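Local coordinates for methylxanthine N3-demethylase NdmB (Pseudomonas putida, PDB 6ICL), which removes the N3-methyl group of theobromine and related methylxanthines as formaldehyde, using O2 and NADH, in bacterial caffeine degradation, at residues Leu33-His38 against Thr253-Ser257; Thr42-Arg48 against Val175-Tyr179; Phe228-Pro232 against Pro244-Phe248. All blocks are in the same frame, centred on the assembly; numbering follows the deposited sequence.

Interaction 1: residues Leu33-His38 against Thr253-Ser257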
loop_
_atom_site.group_PDB
_atom_site.type_symbol
_atom_site.label_atom_id
_atom_site.label_comp_id
_atom_site.label_asym_id
_atom_site.label_seq_id
_atom_site.Cartn_x
_atom_site.Cartn_y
_atom_site.Cartn_z
ATOM N N LEU A 33 11.427 38.501 -2.426
ATOM C CA LEU A 33 12.036 37.302 -1.868
ATOM C C LEU A 33 13.209 36.831 -2.709
ATOM O O LEU A 33 14.126 36.204 -2.173
ATOM C CB LEU A 33 10.985 36.194 -1.731
ATOM C CG LEU A 33 9.809 36.475 -0.782
ATOM C CD1 LEU A 33 8.755 35.344 -0.814
ATOM C CD2 LEU A 33 10.309 36.683 0.616
ATOM N N ARG A 34 13.226 37.156 -3.998
ATOM C CA ARG A 34 14.340 36.748 -4.846
ATOM C C ARG A 34 15.678 37.356 -4.437
ATOM O O ARG A 34 16.719 36.792 -4.783
ATOM C CB ARG A 34 14.032 37.107 -6.292
ATOM C CG ARG A 34 12.768 36.442 -6.782
ATOM C CD ARG A 34 12.520 36.790 -8.226
ATOM N NE ARG A 34 13.604 36.325 -9.086
ATOM C CZ ARG A 34 13.604 35.145 -9.693
ATOM N NH1 ARG A 34 12.575 34.325 -9.521
ATOM N NH2 ARG A 34 14.623 34.784 -10.469
ATOM N N HIS A 35 15.685 38.468 -3.693
ATOM C CA HIS A 35 16.913 39.199 -3.369
ATOM C C HIS A 35 17.565 38.748 -2.071
ATOM O O HIS A 35 18.643 39.254 -1.722
ATOM C CB HIS A 35 16.624 40.705 -3.294
ATOM C CG HIS A 35 16.228 41.299 -4.609
ATOM N ND1 HIS A 35 14.916 41.419 -5.010
ATOM C CD2 HIS A 35 16.981 41.782 -5.629
ATOM C CE1 HIS A 35 14.875 41.951 -6.217
ATOM N NE2 HIS A 35 16.114 42.180 -6.614
ATOM N N PHE A 36 16.947 37.820 -1.352
ATOM C CA PHE A 36 17.507 37.305 -0.113
ATOM C C PHE A 36 18.151 35.937 -0.326
ATOM O O PHE A 36 17.837 35.211 -1.275
ATOM C CB PHE A 36 16.420 37.217 0.957
ATOM C CG PHE A 36 15.866 38.551 1.359
ATOM C CD1 PHE A 36 14.830 39.135 0.637
ATOM C CD2 PHE A 36 16.373 39.220 2.476
ATOM C CE1 PHE A 36 14.295 40.396 1.026
ATOM C CE2 PHE A 36 15.858 40.461 2.876
ATOM C CZ PHE A 36 14.814 41.051 2.141
ATOM N N TRP A 37 19.086 35.612 0.560
ATOM C CA TRP A 37 19.656 34.277 0.624
ATOM C C TRP A 37 18.672 33.327 1.295
ATOM O O TRP A 37 18.168 33.613 2.384
ATOM C CB TRP A 37 20.962 34.283 1.412
ATOM C CG TRP A 37 22.066 35.052 0.776
ATOM C CD1 TRP A 37 22.299 36.394 0.889
ATOM C CD2 TRP A 37 23.127 34.526 -0.037
ATOM N NE1 TRP A 37 23.425 36.733 0.192
ATOM C CE2 TRP A 37 23.961 35.611 -0.386
ATOM C CE3 TRP A 37 23.449 33.247 -0.504
ATOM C CZ2 TRP A 37 25.111 35.460 -1.187
ATOM C CZ3 TRP A 37 24.587 33.095 -1.304
ATOM C CH2 TRP A 37 25.402 34.200 -1.639
ATOM N N HIS A 38 18.394 32.203 0.635
ATOM C CA HIS A 38 17.530 31.175 1.201
ATOM C C HIS A 38 18.272 29.846 1.278
ATOM O O HIS A 38 19.017 29.494 0.352
ATOM C CB HIS A 38 16.277 30.992 0.358
ATOM C CG HIS A 38 15.441 32.224 0.263
ATOM N ND1 HIS A 38 14.747 32.730 1.335
ATOM C CD2 HIS A 38 15.205 33.060 -0.774
ATOM C CE1 HIS A 38 14.122 33.833 0.964
ATOM N NE2 HIS A 38 14.376 34.048 -0.313
ATOM N N THR A 253 17.354 37.423 10.949
ATOM C CA THR A 253 17.613 37.940 9.616
ATOM C C THR A 253 16.369 37.770 8.761
ATOM O O THR A 253 15.776 36.684 8.713
ATOM C CB THR A 253 18.793 37.235 8.952
ATOM O OG1 THR A 253 19.919 37.224 9.829
ATOM C CG2 THR A 253 19.176 37.950 7.700
ATOM N N MET A 254 15.967 38.850 8.101
ATOM C CA MET A 254 14.835 38.808 7.192
ATOM C C MET A 254 15.193 38.055 5.906
ATOM O O MET A 254 16.336 38.111 5.442
ATOM C CB MET A 254 14.376 40.223 6.878
ATOM C CG MET A 254 13.897 40.979 8.120
ATOM S SD MET A 254 12.303 40.387 8.729
ATOM C CE MET A 254 11.246 41.002 7.415
ATOM N N PRO A 255 14.208 37.375 5.295
ATOM C CA PRO A 255 12.793 37.378 5.653
ATOM C C PRO A 255 12.351 36.243 6.549
ATOM O O PRO A 255 11.228 36.317 7.010
ATOM C CB PRO A 255 12.090 37.270 4.300
ATOM C CG PRO A 255 13.208 37.080 3.252
ATOM C CD PRO A 255 14.424 36.687 4.014
ATOM N N TYR A 256 13.203 35.251 6.854
ATOM C CA TYR A 256 12.650 34.029 7.439
ATOM C C TYR A 256 13.544 33.342 8.467
ATOM O O TYR A 256 13.343 32.146 8.723
ATOM C CB TYR A 256 12.358 32.993 6.335
ATOM C CG TYR A 256 11.363 33.409 5.275
ATOM C CD1 TYR A 256 10.062 33.787 5.617
ATOM C CD2 TYR A 256 11.705 33.386 3.929
ATOM C CE1 TYR A 256 9.138 34.153 4.654
ATOM C CE2 TYR A 256 10.777 33.746 2.959
ATOM C CZ TYR A 256 9.494 34.124 3.334
ATOM O OH TYR A 256 8.561 34.484 2.380
ATOM N N SER A 257 14.512 34.023 9.066
ATOM C CA SER A 257 15.392 33.361 10.010
ATOM C C SER A 257 15.121 33.814 11.438
ATOM O O SER A 257 14.635 34.928 11.687
ATOM C CB SER A 257 16.857 33.613 9.658
ATOM O OG SER A 257 17.081 33.255 8.310
HETATM O O HOH W 1 17.784 35.898 4.225
#
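The F36 ring presents one face to P255, whose CG stands 3.8 Å from the ring centroid and 19° off its normal, a CH-pi contact displaced toward the rim. The pyrrolidine also serves a second aromatic group, since its CB lies over the centre of one face of the Y256 ring. At the edge of that ring sits CE1 of H38, 3.9 Å from Y256 CD2; the two rings meet rim to rim, their planes 39° apart. With CG anti to its carbonyl carbon (chi1 -61°), the imidazole of H38 turns back so that NE2 donates to L33 O over 2.9 Å, nearly in its own ring plane. Both methyls of L33, CD1 and CD2, come up to the same side of the tyrosine hydroxyl, each 3.3 Å from Y256 OH, which is hydrogen-bonded to E186. Replacing F36 by an alanine would probably strip P255 of the aromatic face it rests on and open a gap beside M254. One water donates to both W37 O and M254 O. The cis peptide before P255 lies in the tight connection between antiparallel strands 246-253 and 257-264, a C-terminal-domain beta hairpin set against the loop leading into Rieske-domain strand 37-42, and against H38 on that strand.

Interaction 2: residues Thr42-Arg48 against Val175-Tyr179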
loop_
_atom_site.group_PDB
_atom_site.type_symbol
_atom_site.label_atom_id
_atom_site.label_comp_id
_atom_site.label_asym_id
_atom_site.label_seq_id
_atom_site.Cartn_x
_atom_site.Cartn_y
_atom_site.Cartn_z
ATOM N N THR A 42 20.725 21.011 3.501
ATOM C CA THR A 42 21.935 20.928 4.297
ATOM C C THR A 42 23.050 20.356 3.431
ATOM O O THR A 42 22.806 19.744 2.386
ATOM C CB THR A 42 21.729 20.066 5.538
ATOM O OG1 THR A 42 21.548 18.692 5.147
ATOM C CG2 THR A 42 20.490 20.545 6.318
ATOM N N LEU A 43 24.288 20.590 3.860
ATOM C CA LEU A 43 25.429 20.033 3.154
ATOM C C LEU A 43 25.343 18.508 3.100
ATOM O O LEU A 43 25.549 17.900 2.042
ATOM C CB LEU A 43 26.716 20.498 3.842
ATOM C CG LEU A 43 28.018 20.087 3.174
ATOM C CD1 LEU A 43 27.966 20.495 1.708
ATOM C CD2 LEU A 43 29.197 20.770 3.913
ATOM N N ASN A 44 25.006 17.883 4.230
ATOM C CA ASN A 44 24.815 16.437 4.260
ATOM C C ASN A 44 23.752 15.989 3.261
ATOM O O ASN A 44 23.949 15.015 2.510
ATOM C CB ASN A 44 24.430 16.009 5.669
ATOM C CG ASN A 44 24.598 14.539 5.870
ATOM O OD1 ASN A 44 23.627 13.776 5.821
ATOM N ND2 ASN A 44 25.844 14.112 6.068
ATOM N N GLU A 45 22.597 16.671 3.258
ATOM C CA GLU A 45 21.565 16.372 2.269
ATOM C C GLU A 45 22.105 16.473 0.848
ATOM O O GLU A 45 21.781 15.644 -0.012
ATOM C CB GLU A 45 20.363 17.311 2.459
ATOM C CG GLU A 45 19.411 16.844 3.563
ATOM C CD GLU A 45 18.433 17.928 4.017
ATOM O OE1 GLU A 45 17.653 17.650 4.945
ATOM O OE2 GLU A 45 18.452 19.051 3.457
ATOM N N PHE A 46 22.919 17.496 0.569
ATOM C CA PHE A 46 23.460 17.631 -0.777
ATOM C C PHE A 46 24.386 16.460 -1.131
ATOM O O PHE A 46 24.344 15.930 -2.251
ATOM C CB PHE A 46 24.219 18.953 -0.904
ATOM C CG PHE A 46 25.070 19.010 -2.107
ATOM C CD1 PHE A 46 24.508 19.306 -3.353
ATOM C CD2 PHE A 46 26.424 18.716 -2.024
ATOM C CE1 PHE A 46 25.309 19.340 -4.501
ATOM C CE2 PHE A 46 27.215 18.733 -3.156
ATOM C CZ PHE A 46 26.653 19.055 -4.402
ATOM N N GLU A 47 25.251 16.071 -0.198
ATOM C CA GLU A 47 26.215 15.004 -0.468
ATOM C C GLU A 47 25.547 13.635 -0.588
ATOM O O GLU A 47 26.042 12.782 -1.332
ATOM C CB GLU A 47 27.289 14.995 0.621
ATOM C CG GLU A 47 28.189 16.246 0.549
ATOM C CD GLU A 47 29.312 16.238 1.594
ATOM O OE1 GLU A 47 29.217 15.470 2.577
ATOM O OE2 GLU A 47 30.297 16.988 1.418
ATOM N N ARG A 48 24.413 13.416 0.090
ATOM C CA ARG A 48 23.635 12.174 -0.012
ATOM C C ARG A 48 22.752 12.085 -1.255
ATOM O O ARG A 48 22.217 11.008 -1.519
ATOM C CB ARG A 48 22.699 12.016 1.191
ATOM C CG ARG A 48 23.315 11.466 2.438
ATOM C CD ARG A 48 22.523 11.924 3.697
ATOM N NE ARG A 48 21.108 12.253 3.474
ATOM C CZ ARG A 48 20.369 12.999 4.316
ATOM N NH1 ARG A 48 20.912 13.515 5.424
ATOM N NH2 ARG A 48 19.090 13.245 4.056
ATOM N N VAL A 175 23.289 20.268 13.245
ATOM C CA VAL A 175 22.596 20.732 12.049
ATOM C C VAL A 175 21.589 19.647 11.665
ATOM O O VAL A 175 21.955 18.563 11.195
ATOM C CB VAL A 175 23.570 21.033 10.902
ATOM C CG1 VAL A 175 22.809 21.611 9.699
ATOM C CG2 VAL A 175 24.653 21.996 11.372
ATOM N N ALA A 176 20.317 19.919 11.897
ATOM C CA ALA A 176 19.281 18.919 11.702
ATOM C C ALA A 176 18.999 18.712 10.216
ATOM O O ALA A 176 19.182 19.621 9.400
ATOM C CB ALA A 176 18.004 19.352 12.434
ATOM N N ASP A 177 18.555 17.499 9.859
ATOM C CA ASP A 177 17.952 17.316 8.540
ATOM C C ASP A 177 16.803 18.304 8.390
ATOM O O ASP A 177 16.116 18.625 9.360
ATOM C CB ASP A 177 17.407 15.889 8.345
ATOM C CG ASP A 177 18.494 14.854 8.049
ATOM O OD1 ASP A 177 19.656 15.198 7.742
ATOM O OD2 ASP A 177 18.157 13.664 8.106
ATOM N N SER A 178 16.599 18.794 7.180
ATOM C CA SER A 178 15.501 19.733 6.968
ATOM C C SER A 178 14.147 19.006 6.960
ATOM O O SER A 178 14.063 17.790 6.769
ATOM C CB SER A 178 15.703 20.475 5.657
ATOM O OG SER A 178 15.516 19.572 4.573
ATOM N N TYR A 179 13.068 19.764 7.165
ATOM C CA TYR A 179 11.736 19.169 7.153
ATOM C C TYR A 179 10.773 20.106 6.434
ATOM O O TYR A 179 10.943 21.333 6.455
ATOM C CB TYR A 179 11.224 18.859 8.583
ATOM C CG TYR A 179 11.088 20.088 9.445
ATOM C CD1 TYR A 179 12.188 20.589 10.138
ATOM C CD2 TYR A 179 9.859 20.762 9.569
ATOM C CE1 TYR A 179 12.086 21.737 10.931
ATOM C CE2 TYR A 179 9.758 21.928 10.357
ATOM C CZ TYR A 179 10.875 22.395 11.041
ATOM O OH TYR A 179 10.814 23.537 11.834
HETATM O O HOH W 2 21.455 17.029 7.303
#
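E45 OE1 accepts two hydrogen bonds from S178: one from the backbone N at 2.7 Å, the other from OG at 2.9 Å. Both donors use the syn side of the carboxylate yet come from opposite faces of its plane, a grip that should restrict rotation of the group. E45 OE2 accepts from T42 N at 3.0 Å, while T42 OG1 accepts from E45 N at 3.0 Å. This reciprocal pair is a capping box, so one glutamate both closes the N-terminus of helix 43-48 and ties it to the 175-179 segment. One turn further on, R48 NH1 forms a salt bridge with D177 OD1 at 3.1 Å; the oxygen lies in the guanidinium plane, but the nitrogen stands above the carboxylate, the two planes being 64° apart. The bend at chi3 (26°) folds the arginine back over E45 CA, and R48 NH1 also donates to N44 OD1 at 2.8 Å. The positive charge of R48 probably eases the proximity of the E45 and D177 carboxylates. A water joins T42 OG1 to D177 OD1. Beyond these polar groups, T42 CG2 packs against A176 O and V175 CG1. Strand 284-294 lies alongside, F288 touching both T42 and S178, with R286 a further partner of S178 OG; across the subunit boundary, R48 packs on H301 of the second subunit.

Interaction 3: residues Phe228-Pro232 against Pro244-Phe248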
loop_
_atom_site.group_PDB
_atom_site.type_symbol
_atom_site.label_atom_id
_atom_site.label_comp_id
_atom_site.label_asym_id
_atom_site.label_seq_id
_atom_site.Cartn_x
_atom_site.Cartn_y
_atom_site.Cartn_z
ATOM N N PHE A 228 14.671 41.536 19.019
ATOM C CA PHE A 228 13.855 41.768 20.190
ATOM C C PHE A 228 14.328 40.821 21.274
ATOM O O PHE A 228 15.009 39.825 21.010
ATOM C CB PHE A 228 12.357 41.585 19.903
ATOM C CG PHE A 228 12.032 40.365 19.068
ATOM C CD1 PHE A 228 12.153 40.398 17.688
ATOM C CD2 PHE A 228 11.604 39.190 19.666
ATOM C CE1 PHE A 228 11.852 39.280 16.916
ATOM C CE2 PHE A 228 11.302 38.061 18.890
ATOM C CZ PHE A 228 11.425 38.114 17.527
ATOM N N LYS A 229 13.973 41.158 22.499
ATOM C CA LYS A 229 14.391 40.418 23.670
ATOM C C LYS A 229 13.167 40.269 24.558
ATOM O O LYS A 229 12.366 41.196 24.675
ATOM C CB LYS A 229 15.559 41.138 24.391
ATOM C CG LYS A 229 15.927 40.556 25.750
ATOM C CD LYS A 229 17.330 40.991 26.192
ATOM C CE LYS A 229 17.668 40.511 27.609
ATOM N NZ LYS A 229 18.089 41.620 28.524
ATOM N N LEU A 230 12.972 39.076 25.098
ATOM C CA LEU A 230 11.859 38.778 25.984
ATOM C C LEU A 230 12.429 38.309 27.309
ATOM O O LEU A 230 13.322 37.454 27.335
ATOM C CB LEU A 230 10.938 37.700 25.398
ATOM C CG LEU A 230 10.366 37.907 23.992
ATOM C CD1 LEU A 230 9.486 36.726 23.612
ATOM C CD2 LEU A 230 9.572 39.190 23.889
ATOM N N ALA A 231 11.923 38.871 28.402
ATOM C CA ALA A 231 12.335 38.468 29.733
ATOM C C ALA A 231 11.070 38.170 30.562
ATOM O O ALA A 231 10.090 38.921 30.464
ATOM C CB ALA A 231 13.178 39.552 30.413
ATOM N N PRO A 232 11.060 37.082 31.316
ATOM C CA PRO A 232 9.937 36.831 32.242
ATOM C C PRO A 232 9.942 37.840 33.372
ATOM O O PRO A 232 10.951 38.528 33.592
ATOM C CB PRO A 232 10.216 35.407 32.760
ATOM C CG PRO A 232 11.162 34.804 31.766
ATOM C CD PRO A 232 11.986 35.944 31.240
ATOM N N PRO A 244 13.805 26.102 34.699
ATOM C CA PRO A 244 14.698 27.201 35.094
ATOM C C PRO A 244 14.522 28.439 34.209
ATOM O O PRO A 244 14.307 28.311 33.006
ATOM C CB PRO A 244 16.095 26.595 34.922
ATOM C CG PRO A 244 15.928 25.602 33.817
ATOM C CD PRO A 244 14.522 25.045 33.961
ATOM N N MET A 245 14.622 29.625 34.797
ATOM C CA MET A 245 14.267 30.849 34.096
ATOM C C MET A 245 15.451 31.408 33.301
ATOM O O MET A 245 16.624 31.173 33.620
ATOM C CB MET A 245 13.746 31.885 35.093
ATOM C CG MET A 245 12.295 32.297 34.876
ATOM S SD MET A 245 11.143 30.906 34.934
ATOM C CE MET A 245 11.394 30.324 36.613
ATOM N N GLY A 246 15.124 32.161 32.249
ATOM C CA GLY A 246 16.150 32.694 31.374
ATOM C C GLY A 246 15.638 33.845 30.538
ATOM O O GLY A 246 14.453 34.183 30.555
ATOM N N ASP A 247 16.565 34.468 29.818
ATOM C CA ASP A 247 16.230 35.501 28.849
ATOM C C ASP A 247 16.221 34.908 27.448
ATOM O O ASP A 247 16.937 33.948 27.164
ATOM C CB ASP A 247 17.227 36.660 28.884
ATOM C CG ASP A 247 17.009 37.585 30.070
ATOM O OD1 ASP A 247 15.838 37.803 30.451
ATOM O OD2 ASP A 247 18.011 38.090 30.613
ATOM N N PHE A 248 15.442 35.534 26.568
ATOM C CA PHE A 248 15.260 35.109 25.185
ATOM C C PHE A 248 15.640 36.276 24.284
ATOM O O PHE A 248 14.920 37.279 24.214
ATOM C CB PHE A 248 13.821 34.654 24.949
ATOM C CG PHE A 248 13.390 33.538 25.868
ATOM C CD1 PHE A 248 12.834 33.818 27.116
ATOM C CD2 PHE A 248 13.558 32.213 25.494
ATOM C CE1 PHE A 248 12.457 32.793 27.972
ATOM C CE2 PHE A 248 13.185 31.184 26.341
ATOM C CZ PHE A 248 12.632 31.467 27.579
#
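F248, P232 and D247 carry most of this contact between two antiparallel strand ends. F248 and L230 form an antiparallel hydrogen-bonded pair: L230 N donates to F248 O at 2.8 Å, and F248 N returns a bond to L230 O at 3.0 Å. The two side chains emerge on the same face of the sheet, with L230 CB 4.2 Å from F248 CB. With CG anti to the carbonyl carbon (chi1 -57°), the F248 ring turns its edge to L230 O and to CG of P232, while F195 meets it edge-to-face. P232 continues the segment beyond the pairing. P232 CD sits 3.1 Å from G246 O, and P232 CG lies 4.2 Å from M245 CG, the two side chains running alongside in opposing senses. D247 OD1 lies 3.2 Å from A231 CB and also receives a weak hydrogen bond from W265; D247 OD2 is 4.1 Å from K229 NZ, beyond a salt bridge. Having no amide hydrogen, P232 cannot donate to G246 O, so the ladder gives way here to carbon contacts. The chemistry is thus divided: backbone bonds fix the register, apolar contacts of P232 with M245 and F248 extend it, and the K229-D247 attraction is likely to add a modest, solvent-softened contribution.

How the interactions relate
Interactions 1 and 2 adjoin in sequence, because strand 37-42 runs directly into helix 43-48, yet their centres lie 19 Å apart. Both set the beginning of the Rieske-family region against later chain: 33-38 meets the turn after strand 246-253, whereas 42-48 meets strand 171-181, an outermost strand of the seven-stranded antiparallel sheet. Interaction 3 joins strands 225-230 and 246-253 of that same sheet, its centre 26 Å from interaction 1 and 31 Å from interaction 2. Along the chain, interactions 2 and 3 follow in series, both nested within the span closed by interaction 1. Together they illustrate how two long-range contacts bind neighbouring domains while a local strand pairing builds one of them.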